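Long-range contacts in pertussis toxin-like subunit ArtA (Escherichia coli, PDB 4Z9D), which probably transfers ADP-ribose from bound NAD to trimeric G proteins, as the enzymatic subunit of a pertussis-like AB5 toxin: residues H74-R79 with A133-Y138; Y80-N85 with E128-A133; F88-P93 with T161-G166; V95-Q100 with P169-P174. The protein carries 2 engineered substitutions. All coordinates share one frame; numbering follows the deposited sequence.

Contact 1. Residues H74-R79 with A133-Y138; sequences HGRLYR and AVELTY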
loop_
_atom_site.group_PDB
_atom_site.type_symbol
_atom_site.label_atom_id
_atom_site.label_comp_id
_atom_site.label_asym_id
_atom_site.label_seq_id
_atom_site.Cartn_x
_atom_site.Cartn_y
_atom_site.Cartn_z
ATOM N N HIS A 74 9.180 10.541 -13.884
ATOM C CA HIS A 74 8.717 11.901 -14.080
ATOM C C HIS A 74 7.300 11.988 -13.539
ATOM O O HIS A 74 6.621 10.969 -13.413
ATOM C CB HIS A 74 8.770 12.287 -15.557
ATOM C CG HIS A 74 8.045 11.333 -16.457
ATOM N ND1 HIS A 74 8.586 10.128 -16.854
ATOM C CD2 HIS A 74 6.820 11.403 -17.027
ATOM C CE1 HIS A 74 7.728 9.501 -17.640
ATOM N NE2 HIS A 74 6.647 10.252 -17.759
ATOM N N GLY A 75 6.853 13.184 -13.191
ATOM C CA GLY A 75 5.482 13.336 -12.747
ATOM C C GLY A 75 5.403 13.482 -11.247
ATOM O O GLY A 75 6.406 13.753 -10.599
ATOM N N ARG A 76 4.218 13.281 -10.688
ATOM C CA ARG A 76 4.021 13.591 -9.281
ATOM C C ARG A 76 3.605 12.372 -8.491
ATOM O O ARG A 76 3.161 11.383 -9.057
ATOM C CB ARG A 76 2.959 14.676 -9.128
ATOM C CG ARG A 76 3.120 15.819 -10.106
ATOM C CD ARG A 76 1.920 16.723 -10.096
ATOM N NE ARG A 76 2.209 18.004 -9.461
ATOM C CZ ARG A 76 2.691 19.065 -10.104
ATOM N NH1 ARG A 76 2.942 19.000 -11.409
ATOM N NH2 ARG A 76 2.927 20.192 -9.442
ATOM N N LEU A 77 3.757 12.466 -7.176
ATOM C CA LEU A 77 3.338 11.423 -6.266
ATOM C C LEU A 77 2.421 12.049 -5.238
ATOM O O LEU A 77 2.581 13.214 -4.874
ATOM C CB LEU A 77 4.531 10.764 -5.581
ATOM C CG LEU A 77 5.452 9.952 -6.469
ATOM C CD1 LEU A 77 6.655 9.484 -5.661
ATOM C CD2 LEU A 77 4.674 8.778 -7.019
ATOM N N TYR A 78 1.450 11.269 -4.787
ATOM C CA TYR A 78 0.507 11.700 -3.771
ATOM C C TYR A 78 0.537 10.692 -2.634
ATOM O O TYR A 78 0.742 9.500 -2.862
ATOM C CB TYR A 78 -0.912 11.803 -4.342
ATOM C CG TYR A 78 -1.045 12.748 -5.522
ATOM C CD1 TYR A 78 -1.537 14.029 -5.357
ATOM C CD2 TYR A 78 -0.699 12.337 -6.807
ATOM C CE1 TYR A 78 -1.679 14.882 -6.428
ATOM C CE2 TYR A 78 -0.833 13.189 -7.890
ATOM C CZ TYR A 78 -1.322 14.463 -7.692
ATOM O OH TYR A 78 -1.460 15.323 -8.763
ATOM N N ARG A 79 0.350 11.168 -1.409
ATOM C CA ARG A 79 0.119 10.277 -0.284
ATOM C C ARG A 79 -1.370 10.282 0.020
ATOM O O ARG A 79 -1.925 11.328 0.342
ATOM C CB ARG A 79 0.916 10.720 0.950
ATOM C CG ARG A 79 0.810 9.765 2.133
ATOM C CD ARG A 79 1.520 10.286 3.359
ATOM N NE ARG A 79 0.884 11.486 3.904
ATOM C CZ ARG A 79 1.432 12.697 3.923
ATOM N NH1 ARG A 79 2.648 12.887 3.445
ATOM N NH2 ARG A 79 0.766 13.713 4.448
ATOM N N ALA A 133 -5.910 13.398 0.143
ATOM C CA ALA A 133 -4.664 13.229 -0.572
ATOM C C ALA A 133 -3.754 14.411 -0.288
ATOM O O ALA A 133 -4.229 15.500 0.010
ATOM C CB ALA A 133 -4.913 13.104 -2.050
ATOM N N VAL A 134 -2.450 14.173 -0.356
ATOM C CA VAL A 134 -1.458 15.243 -0.269
ATOM C C VAL A 134 -0.462 15.087 -1.414
ATOM O O VAL A 134 0.182 14.041 -1.526
ATOM C CB VAL A 134 -0.699 15.207 1.080
ATOM C CG1 VAL A 134 0.417 16.249 1.095
ATOM C CG2 VAL A 134 -1.652 15.427 2.235
ATOM N N GLU A 135 -0.312 16.111 -2.257
ATOM C CA GLU A 135 0.724 16.078 -3.295
ATOM C C GLU A 135 2.081 16.165 -2.623
ATOM O O GLU A 135 2.272 17.017 -1.766
ATOM C CB GLU A 135 0.590 17.241 -4.291
ATOM C CG GLU A 135 -0.823 17.579 -4.713
ATOM C CD GLU A 135 -0.867 18.569 -5.873
ATOM O OE1 GLU A 135 -1.983 19.019 -6.230
ATOM O OE2 GLU A 135 0.210 18.892 -6.427
ATOM N N LEU A 136 3.024 15.318 -3.019
ATOM C CA LEU A 136 4.363 15.348 -2.419
ATOM C C LEU A 136 5.316 16.160 -3.280
ATOM O O LEU A 136 5.275 16.084 -4.502
ATOM C CB LEU A 136 4.909 13.928 -2.220
ATOM C CG LEU A 136 4.091 12.993 -1.321
ATOM C CD1 LEU A 136 4.697 11.611 -1.247
ATOM C CD2 LEU A 136 3.973 13.585 0.070
ATOM N N THR A 137 6.131 16.997 -2.647
ATOM C CA THR A 137 7.148 17.740 -3.385
ATOM C C THR A 137 8.509 17.064 -3.219
ATOM O O THR A 137 8.773 16.449 -2.184
ATOM C CB THR A 137 7.225 19.204 -2.914
ATOM O OG1 THR A 137 7.740 19.234 -1.584
ATOM C CG2 THR A 137 5.831 19.850 -2.924
ATOM N N TYR A 138 9.375 17.195 -4.221
ATOM C CA TYR A 138 10.691 16.565 -4.197
ATOM C C TYR A 138 11.788 17.564 -4.553
ATOM O O TYR A 138 11.716 18.227 -5.588
ATOM C CB TYR A 138 10.739 15.390 -5.165
ATOM C CG TYR A 138 12.032 14.611 -5.166
ATOM C CD1 TYR A 138 12.746 14.432 -6.340
ATOM C CD2 TYR A 138 12.527 14.038 -4.007
ATOM C CE1 TYR A 138 13.918 13.711 -6.364
ATOM C CE2 TYR A 138 13.707 13.316 -4.017
ATOM C CZ TYR A 138 14.392 13.151 -5.204
ATOM O OH TYR A 138 15.559 12.427 -5.228
#
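Tyr78 and Glu135 face each other as a non-hydrogen-bonded pair, their CA atoms 4.4 Å apart, in the antiparallel ladder between the two central strands of the four-stranded sheet. Their side chains run alongside one another in the same direction, and the tyrosine ring lies against the aliphatic part of the glutamate: CE1 of Tyr78 comes 3.3 Å from CG of Glu135. Glu135 is extended beyond CG, and its OE2 ends 3.7 Å from NE of Arg76. At that length the salt bridge is long, and with the two planes nearly perpendicular (89°) the attraction is probably mainly electrostatic.

Arg79 and Val134, the next pair, turn to the other face. CG of Arg79 stands opposite the backbone N (chi1 -175°) and the chain bends at chi3, which lays the guanidinium over Val134, with NH2 3.7 Å from CG2 of Val134. NH1 meets CD2 of Leu136, whose side chain crosses the arginine nearly at right angles. The charge of Arg79 is met by a salt bridge to Asp147 of strand 144-152.

Arg79 N donates to Val134 O at 2.9 Å and Val134 N returns the bond to Arg79 O, while Leu136 N donates to Leu77 O at 2.8 Å. The side chain of Leu77 lies about 5 Å from bound NAD.

Strand 77-83 is flanked by strand 6-11 on its other edge. Helix 57-68 covers the Arg79 and Leu136 face; helix 15-21 packs against Tyr78 and Ala133.

Contact 2. Residues Y80-N85 with E128-A133; sequences YRIRAN and ENIVEA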
loop_
_atom_site.group_PDB
_atom_site.type_symbol
_atom_site.label_atom_id
_atom_site.label_comp_id
_atom_site.label_asym_id
_atom_site.label_seq_id
_atom_site.Cartn_x
_atom_site.Cartn_y
_atom_site.Cartn_z
ATOM N N TYR A 80 -2.014 9.130 -0.106
ATOM C CA TYR A 80 -3.427 9.003 0.225
ATOM C C TYR A 80 -3.604 8.436 1.623
ATOM O O TYR A 80 -2.901 7.500 2.011
ATOM C CB TYR A 80 -4.135 8.105 -0.798
ATOM C CG TYR A 80 -4.268 8.724 -2.157
ATOM C CD1 TYR A 80 -5.393 9.480 -2.483
ATOM C CD2 TYR A 80 -3.275 8.566 -3.115
ATOM C CE1 TYR A 80 -5.524 10.052 -3.729
ATOM C CE2 TYR A 80 -3.385 9.151 -4.357
ATOM C CZ TYR A 80 -4.516 9.887 -4.661
ATOM O OH TYR A 80 -4.641 10.462 -5.905
ATOM N N ARG A 81 -4.531 9.006 2.386
ATOM C CA ARG A 81 -4.893 8.422 3.671
ATOM C C ARG A 81 -6.176 7.648 3.496
ATOM O O ARG A 81 -7.129 8.152 2.913
ATOM C CB ARG A 81 -5.074 9.481 4.758
ATOM C CG ARG A 81 -5.100 8.839 6.136
ATOM C CD ARG A 81 -5.588 9.779 7.228
ATOM N NE ARG A 81 -4.927 11.081 7.221
ATOM C CZ ARG A 81 -4.137 11.535 8.192
ATOM N NH1 ARG A 81 -3.870 10.787 9.256
ATOM N NH2 ARG A 81 -3.607 12.748 8.094
ATOM N N ILE A 82 -6.204 6.421 4.005
ATOM C CA ILE A 82 -7.292 5.502 3.688
ATOM C C ILE A 82 -7.851 4.823 4.925
ATOM O O ILE A 82 -7.098 4.332 5.754
ATOM C CB ILE A 82 -6.812 4.399 2.709
ATOM C CG1 ILE A 82 -6.093 4.999 1.493
ATOM C CG2 ILE A 82 -7.972 3.475 2.273
ATOM C CD1 ILE A 82 -5.280 3.970 0.706
ATOM N N ARG A 83 -9.179 4.780 5.056
ATOM C CA ARG A 83 -9.776 3.982 6.117
ATOM C C ARG A 83 -9.712 2.505 5.751
ATOM O O ARG A 83 -10.158 2.093 4.678
ATOM C CB ARG A 83 -11.225 4.399 6.391
ATOM C CG ARG A 83 -11.954 3.454 7.346
ATOM C CD ARG A 83 -13.274 4.057 7.815
ATOM N NE ARG A 83 -14.197 4.277 6.703
ATOM C CZ ARG A 83 -14.884 3.314 6.086
ATOM N NH1 ARG A 83 -14.749 2.046 6.461
ATOM N NH2 ARG A 83 -15.706 3.618 5.089
ATOM N N ALA A 84 -9.109 1.712 6.630
ATOM C CA ALA A 84 -8.982 0.278 6.394
ATOM C C ALA A 84 -10.231 -0.435 6.883
ATOM O O ALA A 84 -10.886 0.016 7.826
ATOM C CB ALA A 84 -7.749 -0.285 7.100
ATOM N N ASN A 85 -10.577 -1.526 6.218
ATOM C CA ASN A 85 -11.664 -2.389 6.685
ATOM C C ASN A 85 -11.300 -3.846 6.402
ATOM O O ASN A 85 -10.117 -4.162 6.304
ATOM C CB ASN A 85 -13.008 -1.988 6.062
ATOM C CG ASN A 85 -12.997 -2.000 4.554
ATOM O OD1 ASN A 85 -12.131 -2.606 3.919
ATOM N ND2 ASN A 85 -13.992 -1.335 3.960
ATOM N N GLU A 128 -14.713 5.768 -1.672
ATOM C CA GLU A 128 -15.364 6.180 -0.436
ATOM C C GLU A 128 -14.535 5.887 0.823
ATOM O O GLU A 128 -14.807 6.447 1.884
ATOM C CB GLU A 128 -16.747 5.525 -0.336
ATOM C CG GLU A 128 -17.784 6.271 -1.170
ATOM C CD GLU A 128 -19.122 5.556 -1.268
ATOM O OE1 GLU A 128 -20.133 6.250 -1.530
ATOM O OE2 GLU A 128 -19.165 4.313 -1.097
ATOM N N ASN A 129 -13.537 5.013 0.713
ATOM C CA ASN A 129 -12.640 4.733 1.832
ATOM C C ASN A 129 -11.510 5.748 1.959
ATOM O O ASN A 129 -10.790 5.767 2.957
ATOM C CB ASN A 129 -12.005 3.351 1.688
ATOM C CG ASN A 129 -12.941 2.248 2.070
ATOM O OD1 ASN A 129 -13.961 2.046 1.417
ATOM N ND2 ASN A 129 -12.603 1.515 3.129
ATOM N N ILE A 130 -11.326 6.566 0.933
ATOM C CA ILE A 130 -10.171 7.447 0.899
ATOM C C ILE A 130 -10.511 8.797 1.506
ATOM O O ILE A 130 -11.404 9.502 1.038
ATOM C CB ILE A 130 -9.640 7.598 -0.530
ATOM C CG1 ILE A 130 -9.288 6.207 -1.081
ATOM C CG2 ILE A 130 -8.401 8.496 -0.559
ATOM C CD1 ILE A 130 -9.184 6.149 -2.587
ATOM N N VAL A 131 -9.781 9.145 2.557
ATOM C CA VAL A 131 -10.046 10.339 3.339
ATOM C C VAL A 131 -9.584 11.596 2.627
ATOM O O VAL A 131 -10.311 12.597 2.573
ATOM C CB VAL A 131 -9.354 10.242 4.723
ATOM C CG1 VAL A 131 -9.588 11.496 5.551
ATOM C CG2 VAL A 131 -9.871 9.024 5.469
ATOM N N GLU A 132 -8.362 11.547 2.102
ATOM C CA GLU A 132 -7.705 12.747 1.610
ATOM C C GLU A 132 -6.453 12.401 0.818
ATOM O O GLU A 132 -5.990 11.255 0.814
ATOM C CB GLU A 132 -7.360 13.684 2.789
ATOM C CG GLU A 132 -6.382 13.074 3.792
ATOM C CD GLU A 132 -6.219 13.901 5.066
ATOM O OE1 GLU A 132 -5.296 13.586 5.852
ATOM O OE2 GLU A 132 -7.005 14.855 5.283
ATOM N N ALA A 133 -5.910 13.398 0.143
ATOM C CA ALA A 133 -4.664 13.229 -0.572
ATOM C C ALA A 133 -3.754 14.411 -0.288
ATOM O O ALA A 133 -4.229 15.500 0.010
ATOM C CB ALA A 133 -4.913 13.104 -2.050
#
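Arg81 N donates to Glu132 O at 3.1 Å, whereas Arg81 O accepts from Val131 N at 2.9 Å, and the following pair is Ile82 with Ile130. The register therefore slips by one residue, a beta bulge in this antiparallel ladder of strands 77-83 and 130-139. Beyond it Arg83 N donates to Asn129 O, lying in the carbonyl plane.

One charged pair crosses the strands. NE and NH2 of Arg81 both reach OE1 of Glu132, each at 2.9 Å, and that oxygen lies at the edge of the guanidinium. The planes are 61° apart; NE comes to OE1 from above the carboxylate plane, NH2 nearly along the C-O axis. CG of Glu132 sits between its own backbone N and carbonyl carbon (chi1 62°), from where the extended chain runs beside Arg81.

The amide of Asn129 adds a polar link: ND2 donates to Arg83 O at 3.0 Å in an almost straight bond of 178°. The same ND2 lies over one face of the Arg83 guanidinium, whose own hydrogen bonds go to Thr161 and Val157.

Apolar contacts occupy the Tyr80 and Ile130 face. CE1 of Tyr80 meets CB of Ala133 at 3.5 Å and its CD1 meets CG2 of Ile130, while its OH is hydrogen-bonded to Arg13 O.

Chemically, the ladder has two unlike faces: a greasy one, and one where a single carboxylate oxygen takes two arginine N-H groups, probably favouring the ionised glutamate.

Contact 3. Residues F88-P93 with T161-G166; sequences FYPIQP and TFVNPG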
loop_
_atom_site.group_PDB
_atom_site.type_symbol
_atom_site.label_atom_id
_atom_site.label_comp_id
_atom_site.label_asym_id
_atom_site.label_seq_id
_atom_site.Cartn_x
_atom_site.Cartn_y
_atom_site.Cartn_z
ATOM N N PHE A 88 -8.629 -5.270 4.024
ATOM C CA PHE A 88 -7.221 -5.038 4.341
ATOM C C PHE A 88 -6.709 -6.104 5.291
ATOM O O PHE A 88 -7.394 -6.477 6.242
ATOM C CB PHE A 88 -7.027 -3.651 4.970
ATOM C CG PHE A 88 -7.363 -2.499 4.051
ATOM C CD1 PHE A 88 -8.680 -2.259 3.668
ATOM C CD2 PHE A 88 -6.366 -1.643 3.594
ATOM C CE1 PHE A 88 -9.008 -1.191 2.850
ATOM C CE2 PHE A 88 -6.678 -0.569 2.768
ATOM C CZ PHE A 88 -8.005 -0.342 2.395
ATOM N N TYR A 89 -5.502 -6.586 5.035
ATOM C CA TYR A 89 -4.857 -7.614 5.867
ATOM C C TYR A 89 -3.448 -7.195 6.246
ATOM O O TYR A 89 -2.665 -6.859 5.370
ATOM C CB TYR A 89 -4.764 -8.954 5.125
ATOM C CG TYR A 89 -6.076 -9.626 4.802
ATOM C CD1 TYR A 89 -6.849 -9.215 3.720
ATOM C CD2 TYR A 89 -6.508 -10.721 5.541
ATOM C CE1 TYR A 89 -8.049 -9.853 3.418
ATOM C CE2 TYR A 89 -7.703 -11.367 5.240
ATOM C CZ TYR A 89 -8.458 -10.929 4.184
ATOM O OH TYR A 89 -9.636 -11.575 3.891
ATOM N N PRO A 90 -3.122 -7.192 7.543
ATOM C CA PRO A 90 -1.705 -7.114 7.912
ATOM C C PRO A 90 -0.994 -8.359 7.384
ATOM O O PRO A 90 -1.606 -9.430 7.370
ATOM C CB PRO A 90 -1.729 -7.094 9.448
ATOM C CG PRO A 90 -3.146 -6.760 9.816
ATOM C CD PRO A 90 -3.990 -7.339 8.716
ATOM N N ILE A 91 0.263 -8.256 6.966
ATOM C CA ILE A 91 0.863 -9.397 6.276
ATOM C C ILE A 91 1.356 -10.511 7.208
ATOM O O ILE A 91 1.506 -11.650 6.786
ATOM C CB ILE A 91 2.043 -8.959 5.371
ATOM C CG1 ILE A 91 3.170 -8.325 6.177
ATOM C CG2 ILE A 91 1.562 -8.004 4.278
ATOM C CD1 ILE A 91 4.364 -7.969 5.323
ATOM N N GLN A 92 1.575 -10.202 8.478
ATOM C CA GLN A 92 2.245 -11.146 9.370
ATOM C C GLN A 92 1.548 -12.518 9.544
ATOM O O GLN A 92 2.222 -13.545 9.502
ATOM C CB GLN A 92 2.451 -10.483 10.739
ATOM C CG GLN A 92 3.232 -11.303 11.734
ATOM C CD GLN A 92 3.464 -10.538 13.033
ATOM O OE1 GLN A 92 4.426 -9.778 13.151
ATOM N NE2 GLN A 92 2.581 -10.737 14.010
ATOM N N PRO A 93 0.212 -12.553 9.753
ATOM C CA PRO A 93 -0.424 -13.871 9.878
ATOM C C PRO A 93 -0.251 -14.722 8.628
ATOM O O PRO A 93 -0.149 -15.958 8.707
ATOM C CB PRO A 93 -1.903 -13.533 10.100
ATOM C CG PRO A 93 -1.867 -12.170 10.725
ATOM C CD PRO A 93 -0.750 -11.467 10.020
ATOM N N THR A 161 -13.829 1.258 11.430
ATOM C CA THR A 161 -13.684 -0.081 10.867
ATOM C C THR A 161 -12.239 -0.533 11.031
ATOM O O THR A 161 -11.364 0.283 11.310
ATOM C CB THR A 161 -14.096 -0.126 9.376
ATOM O OG1 THR A 161 -13.307 0.802 8.625
ATOM C CG2 THR A 161 -15.568 0.249 9.211
ATOM N N PHE A 162 -12.003 -1.840 10.892
ATOM C CA PHE A 162 -10.707 -2.464 11.200
ATOM C C PHE A 162 -10.269 -3.474 10.148
ATOM O O PHE A 162 -11.099 -4.015 9.428
ATOM C CB PHE A 162 -10.752 -3.170 12.555
ATOM C CG PHE A 162 -10.998 -2.243 13.701
ATOM C CD1 PHE A 162 -9.927 -1.746 14.443
ATOM C CD2 PHE A 162 -12.285 -1.843 14.021
ATOM C CE1 PHE A 162 -10.142 -0.878 15.505
ATOM C CE2 PHE A 162 -12.512 -0.959 15.080
ATOM C CZ PHE A 162 -11.432 -0.484 15.824
ATOM N N VAL A 163 -8.966 -3.721 10.067
ATOM C CA VAL A 163 -8.443 -4.754 9.171
ATOM C C VAL A 163 -8.985 -6.139 9.544
ATOM O O VAL A 163 -9.453 -6.365 10.658
ATOM C CB VAL A 163 -6.912 -4.799 9.204
ATOM C CG1 VAL A 163 -6.320 -3.435 8.802
ATOM C CG2 VAL A 163 -6.440 -5.218 10.593
ATOM N N ASN A 164 -8.941 -7.065 8.592
ATOM C CA ASN A 164 -9.194 -8.465 8.884
ATOM C C ASN A 164 -7.969 -8.990 9.622
ATOM O O ASN A 164 -6.853 -8.790 9.166
ATOM C CB ASN A 164 -9.449 -9.245 7.579
ATOM C CG ASN A 164 -9.901 -10.669 7.814
ATOM O OD1 ASN A 164 -9.200 -11.464 8.444
ATOM N ND2 ASN A 164 -11.068 -11.011 7.278
ATOM N N PRO A 165 -8.161 -9.618 10.790
ATOM C CA PRO A 165 -7.000 -10.007 11.593
ATOM C C PRO A 165 -6.372 -11.330 11.154
ATOM O O PRO A 165 -5.372 -11.748 11.745
ATOM C CB PRO A 165 -7.584 -10.128 13.007
ATOM C CG PRO A 165 -8.971 -10.611 12.768
ATOM C CD PRO A 165 -9.426 -9.911 11.484
ATOM N N GLY A 166 -6.937 -11.971 10.133
ATOM C CA GLY A 166 -6.562 -13.337 9.825
ATOM C C GLY A 166 -5.631 -13.542 8.645
ATOM O O GLY A 166 -4.937 -12.625 8.194
HETATM O O HOH W 1 -2.528 -11.867 6.902
#
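Phe88 and Asn164 are joined by the one direct hydrogen bond of this contact, in which the C-terminal loop runs beside edge strand 88-90 of a three-stranded antiparallel sheet and makes an Asx turn. Asn164 N donates to Phe88 O at 2.9 Å, almost in line with the carbonyl (C=O...N angle 174°).

Packing is close around that bond. CD of Pro90 comes 3.2 Å from Asn164 O. CB of Asn164 stands over one face of the Tyr89 ring, 3.9 Å from its centroid, a CH-pi contact displaced toward the rim. Its amide plane is tilted only 24° from the ring, and the two side chains run the same way. This follows from chi1 of -172°, which points CG away from the backbone N and along the tyrosine. Val163 meets two neighbours with separate branches: CG1 touches CB of Phe88, and CG2 lies 3.7 Å from CG of Pro90. Behind them, strand 118-122 packs against Phe88 and Val163 through Ile119.

Toward Pro93 no direct hydrogen bond joins the segments and the polar link is by water. One water bridges the two segments by donating to Pro90 O at 2.6 Å and to Gly166 O at 2.8 Å. Gly166 O also lies at the edge of the Tyr89 ring. The Asx turn places this glycine: Asn164 OD1 accepts from Gly166 N at 2.9 Å, with the donor in the plane of the amide carbonyl.

Contact 4. Residues V95-Q100 with P169-P174; sequences VNYLTQ and PQLVVP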
loop_
_atom_site.group_PDB
_atom_site.type_symbol
_atom_site.label_atom_id
_atom_site.label_comp_id
_atom_site.label_asym_id
_atom_site.label_seq_id
_atom_site.Cartn_x
_atom_site.Cartn_y
_atom_site.Cartn_z
ATOM N N VAL A 95 2.318 -14.428 6.447
ATOM C CA VAL A 95 3.729 -14.809 6.388
ATOM C C VAL A 95 3.975 -16.002 7.322
ATOM O O VAL A 95 4.701 -16.934 6.974
ATOM C CB VAL A 95 4.647 -13.617 6.750
ATOM C CG1 VAL A 95 6.058 -14.091 7.075
ATOM C CG2 VAL A 95 4.665 -12.592 5.603
ATOM N N ASN A 96 3.353 -15.978 8.498
ATOM C CA ASN A 96 3.445 -17.108 9.425
ATOM C C ASN A 96 2.824 -18.380 8.844
ATOM O O ASN A 96 3.348 -19.476 9.025
ATOM C CB ASN A 96 2.786 -16.775 10.762
ATOM C CG ASN A 96 3.570 -15.746 11.561
ATOM O OD1 ASN A 96 4.705 -15.402 11.215
ATOM N ND2 ASN A 96 2.973 -15.260 12.649
ATOM N N TYR A 97 1.671 -18.241 8.202
ATOM C CA TYR A 97 1.032 -19.374 7.551
ATOM C C TYR A 97 1.876 -19.960 6.416
ATOM O O TYR A 97 2.063 -21.169 6.340
ATOM C CB TYR A 97 -0.342 -18.962 7.037
ATOM C CG TYR A 97 -1.028 -20.020 6.201
ATOM C CD1 TYR A 97 -1.657 -21.096 6.803
ATOM C CD2 TYR A 97 -1.094 -19.907 4.813
ATOM C CE1 TYR A 97 -2.311 -22.069 6.042
ATOM C CE2 TYR A 97 -1.756 -20.861 4.041
ATOM C CZ TYR A 97 -2.357 -21.945 4.668
ATOM O OH TYR A 97 -3.012 -22.904 3.929
ATOM N N LEU A 98 2.388 -19.112 5.534
ATOM C CA LEU A 98 3.248 -19.583 4.442
ATOM C C LEU A 98 4.481 -20.308 4.991
ATOM O O LEU A 98 4.937 -21.306 4.432
ATOM C CB LEU A 98 3.679 -18.416 3.553
ATOM C CG LEU A 98 2.504 -17.841 2.764
ATOM C CD1 LEU A 98 2.859 -16.509 2.102
ATOM C CD2 LEU A 98 2.030 -18.845 1.720
ATOM N N THR A 99 5.030 -19.790 6.080
ATOM C CA THR A 99 6.160 -20.436 6.744
ATOM C C THR A 99 5.783 -21.825 7.297
ATOM O O THR A 99 6.585 -22.760 7.201
ATOM C CB THR A 99 6.711 -19.540 7.868
ATOM O OG1 THR A 99 7.087 -18.274 7.310
ATOM C CG2 THR A 99 7.940 -20.171 8.505
ATOM N N GLN A 100 4.586 -21.975 7.871
ATOM C CA GLN A 100 4.146 -23.298 8.335
ATOM C C GLN A 100 3.888 -24.224 7.155
ATOM O O GLN A 100 3.860 -25.447 7.296
ATOM C CB GLN A 100 2.856 -23.230 9.153
ATOM C CG GLN A 100 2.925 -22.542 10.501
ATOM C CD GLN A 100 1.537 -22.209 11.038
ATOM O OE1 GLN A 100 0.541 -22.268 10.311
ATOM N NE2 GLN A 100 1.466 -21.876 12.322
ATOM N N PRO A 169 -7.115 -15.303 2.347
ATOM C CA PRO A 169 -7.658 -16.509 1.719
ATOM C C PRO A 169 -7.108 -16.723 0.316
ATOM O O PRO A 169 -6.633 -15.775 -0.315
ATOM C CB PRO A 169 -9.173 -16.258 1.684
ATOM C CG PRO A 169 -9.363 -14.834 1.987
ATOM C CD PRO A 169 -8.156 -14.320 2.688
ATOM N N GLN A 170 -7.156 -17.967 -0.139
ATOM C CA GLN A 170 -6.785 -18.322 -1.504
ATOM C C GLN A 170 -5.350 -17.917 -1.856
ATOM O O GLN A 170 -5.063 -17.550 -3.002
ATOM C CB GLN A 170 -7.774 -17.693 -2.507
ATOM C CG GLN A 170 -9.225 -18.188 -2.360
ATOM C CD GLN A 170 -10.154 -17.197 -1.671
ATOM O OE1 GLN A 170 -9.992 -15.980 -1.802
ATOM N NE2 GLN A 170 -11.143 -17.716 -0.931
ATOM N N LEU A 171 -4.444 -17.990 -0.883
ATOM C CA LEU A 171 -3.034 -17.703 -1.155
ATOM C C LEU A 171 -2.427 -18.729 -2.120
ATOM O O LEU A 171 -2.784 -19.908 -2.090
ATOM C CB LEU A 171 -2.213 -17.666 0.138
ATOM C CG LEU A 171 -2.338 -16.434 1.042
ATOM C CD1 LEU A 171 -1.665 -16.686 2.379
ATOM C CD2 LEU A 171 -1.702 -15.222 0.367
ATOM N N VAL A 172 -1.485 -18.282 -2.946
ATOM C CA VAL A 172 -0.707 -19.209 -3.762
ATOM C C VAL A 172 0.478 -19.733 -2.951
ATOM O O VAL A 172 1.249 -18.964 -2.400
ATOM C CB VAL A 172 -0.196 -18.551 -5.048
ATOM C CG1 VAL A 172 0.598 -19.561 -5.866
ATOM C CG2 VAL A 172 -1.358 -18.026 -5.863
ATOM N N VAL A 173 0.592 -21.054 -2.866
ATOM C CA VAL A 173 1.654 -21.707 -2.119
ATOM C C VAL A 173 2.339 -22.659 -3.076
ATOM O O VAL A 173 1.866 -23.777 -3.284
ATOM C CB VAL A 173 1.116 -22.490 -0.911
ATOM C CG1 VAL A 173 2.262 -23.157 -0.151
ATOM C CG2 VAL A 173 0.339 -21.580 0.018
ATOM N N PRO A 174 3.446 -22.211 -3.683
ATOM C CA PRO A 174 4.168 -23.000 -4.693
ATOM C C PRO A 174 4.748 -24.293 -4.131
ATOM O O PRO A 174 5.287 -24.238 -3.029
ATOM C CB PRO A 174 5.296 -22.054 -5.145
ATOM C CG PRO A 174 4.920 -20.684 -4.606
ATOM C CD PRO A 174 4.144 -20.956 -3.361
#
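The ring of Tyr97 is met obliquely by Leu171, whose methyl CD1 lies 4.1 Å from ring atom CD2. It is the one aromatic group in a small apolar contact between helix 92-100 and the irregular C-terminal tail, with no hydrogen bond across it and only 187 Å² of surface buried. The two side chains slide past each other in opposite directions. With chi1 at 173° the ring of Tyr97 swings away from its own backbone nitrogen, out toward the tail; its OH is hydrogen-bonded to Arg101, just past the helix.

Leu98 supplies the other half. Its CD2 methyl touches both Leu171 and Val173, with CD1 of Leu171 at 4.3 Å, and Val172 O lies 4.2 Å from the same methyl. The alternation of the extended tail brings Leu171 and Val173 to the helix while Val172 points away. Leu32 of helix 32-37 also touches both Leu98 and Leu171, and the backbone of Val172 is hydrogen-bonded to Arg30. The tail is thus laid against two helices rather than paired with a strand. The tightest touch is between methyls: CD2 of Leu98 and CG2 of Val173, 3.6 Å apart.

Overall arrangement
From the N terminus, the first segment of every contact comes before any second one: 74-79, 80-85, 88-93, then 95-100. The chain returns at 128-133 to close contact 2, then at 133-138 to close contact 1, so contact 2 nests inside contact 1, and the two share Ala133 on one pair of strands. Residues 161-166 next close contact 3 and 169-174 close contact 4. These later closures cross both strand contacts and each other. Contacts 2 and 3 touch where Thr161 meets Ala84 and Arg83; contacts 3 and 4 touch at Tyr89 and Pro169. Together they join the four-stranded sheet, the three-stranded sheet, helix 92-100 and the C-terminal tail.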